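PDB 3LAY: signaling pathway modulator ZraP, which modulates the ZraS-ZraR envelope stress response in the periplasm, where it binds zinc and also acts as a chaperone. Local coordinates for residues 132-135 and 136-140. Residues are numbered along the deposited sequence; the frame is centred on the assembly and turned at random.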
loop_
_atom_site.group_PDB
_atom_site.type_symbol
_atom_site.label_atom_id
_atom_site.label_comp_id
_atom_site.label_asym_id
_atom_site.label_seq_id
_atom_site.Cartn_x
_atom_site.Cartn_y
_atom_site.Cartn_z
ATOM N N GLN J 132 12.255 32.331 2.445
ATOM C CA GLN J 132 13.062 31.521 3.316
ATOM C C GLN J 132 13.441 30.256 2.611
ATOM O O GLN J 132 14.568 29.831 2.718
ATOM C CB GLN J 132 12.370 31.252 4.649
ATOM C CG GLN J 132 12.089 32.524 5.489
ATOM C CD GLN J 132 13.337 33.301 5.793
ATOM O OE1 GLN J 132 14.393 32.727 6.054
ATOM N NE2 GLN J 132 13.237 34.612 5.746
ATOM N N ARG J 133 12.546 29.646 1.869
ATOM C CA ARG J 133 12.939 28.459 1.148
ATOM C C ARG J 133 13.988 28.707 0.087
ATOM O O ARG J 133 14.804 27.840 -0.209
ATOM C CB ARG J 133 11.752 27.842 0.438
ATOM C CG ARG J 133 10.805 27.203 1.317
ATOM C CD ARG J 133 9.561 26.909 0.560
ATOM N NE ARG J 133 8.597 26.288 1.448
ATOM C CZ ARG J 133 7.290 26.328 1.267
ATOM N NH1 ARG J 133 6.789 26.997 0.236
ATOM N NH2 ARG J 133 6.479 25.720 2.127
ATOM N N VAL J 134 13.921 29.844 -0.577
ATOM C CA VAL J 134 14.940 30.111 -1.557
ATOM C C VAL J 134 16.266 30.243 -0.856
ATOM O O VAL J 134 17.243 29.666 -1.308
ATOM C CB VAL J 134 14.630 31.345 -2.416
ATOM C CG1 VAL J 134 15.801 31.628 -3.368
ATOM C CG2 VAL J 134 13.266 31.108 -3.175
ATOM N N LYS J 135 16.310 30.955 0.273
ATOM C CA LYS J 135 17.585 31.064 1.020
ATOM C C LYS J 135 18.092 29.706 1.322
ATOM O O LYS J 135 19.267 29.429 1.183
ATOM C CB LYS J 135 17.460 31.776 2.348
ATOM C CG LYS J 135 17.116 33.222 2.246
ATOM C CD LYS J 135 17.364 33.951 3.584
ATOM C CE LYS J 135 16.814 35.426 3.505
ATOM N NZ LYS J 135 16.529 36.034 4.866
ATOM N N ARG J 136 17.192 28.832 1.716
ATOM C CA ARG J 136 17.604 27.503 2.063
ATOM C C ARG J 136 18.128 26.724 0.873
ATOM O O ARG J 136 19.197 26.112 0.960
ATOM C CB ARG J 136 16.435 26.765 2.624
ATOM C CG ARG J 136 16.778 25.492 3.244
ATOM C CD ARG J 136 15.542 24.656 3.370
ATOM N NE ARG J 136 15.008 24.297 2.053
ATOM C CZ ARG J 136 13.746 23.934 1.855
ATOM N NH1 ARG J 136 12.911 23.926 2.891
ATOM N NH2 ARG J 136 13.296 23.619 0.632
ATOM N N ASP J 137 17.405 26.751 -0.253
ATOM C CA ASP J 137 17.851 25.993 -1.417
ATOM C C ASP J 137 19.200 26.521 -1.895
ATOM O O ASP J 137 20.085 25.729 -2.299
ATOM C CB ASP J 137 16.845 26.052 -2.536
ATOM C CG ASP J 137 15.475 25.474 -2.159
ATOM O OD1 ASP J 137 15.421 24.521 -1.383
ATOM O OD2 ASP J 137 14.446 25.970 -2.667
ATOM N N VAL J 138 19.369 27.851 -1.833
ATOM C CA VAL J 138 20.608 28.484 -2.257
ATOM C C VAL J 138 21.757 28.090 -1.316
ATOM O O VAL J 138 22.907 27.866 -1.738
ATOM C CB VAL J 138 20.466 30.019 -2.235
ATOM C CG1 VAL J 138 21.803 30.658 -2.344
ATOM C CG2 VAL J 138 19.513 30.475 -3.324
ATOM N N ALA J 139 21.442 28.034 -0.030
ATOM C CA ALA J 139 22.427 27.631 0.951
ATOM C C ALA J 139 22.901 26.238 0.551
ATOM O O ALA J 139 24.118 26.023 0.336
ATOM C CB ALA J 139 21.825 27.613 2.337
ATOM N N MET J 140 21.938 25.312 0.422
ATOM C CA MET J 140 22.223 23.932 0.028
ATOM C C MET J 140 23.117 23.891 -1.194
ATOM O O MET J 140 24.145 23.201 -1.180
ATOM C CB MET J 140 20.936 23.169 -0.298
ATOM C CG MET J 140 20.068 22.882 0.887
ATOM S SD MET J 140 20.681 21.547 1.919
ATOM C CE MET J 140 20.125 20.081 1.050
#
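Asp137 N donates to Arg133 O over 2.8 Å, one of four successive i to i+4 bonds that run through these two turns of helix 112-142. The others link Arg136 N to Gln132 O at 3.0 Å, Val138 N to Val134 O at 2.8 Å and Ala139 N to Lys135 O at 2.9 Å. Neighbouring Arg136 and Asp137 form a salt bridge, with Arg136 NH2 3.1 Å from Asp137 OD1. OD1 receives it on the syn side, the donor 22° out of the carboxylate plane, and itself lies close to the guanidinium plane. Arg136 gets there because CG stands anti to the backbone N (chi1 -169°) and the chain then bends at chi3 (65°), which brings the guanidinium back beside Arg133. Arg133 CG lies over one face of that group, 4.2 Å from Arg136 NH1; an aliphatic stem can pack here while Arg133 NH1 forms a salt bridge with Asp130. Arg136 also makes a cation-pi contact with Tyr83 of helix 70-106, and Asp137 OD2 is hydrogen-bonded to Tyr101 OH of a second subunit. Farther round the helix, branched, apolar Val134 and Val138 meet one turn apart, Val134 CG1 3.9 Å from Val138 CG2, and pack respectively on Ala119 and Thr112 of that subunit. Asp137 thus ties its own helix to a neighbouring chain, while it probably offsets the charge of Arg136, as Asp130 does that of Arg133, easing the nearness of two like charges.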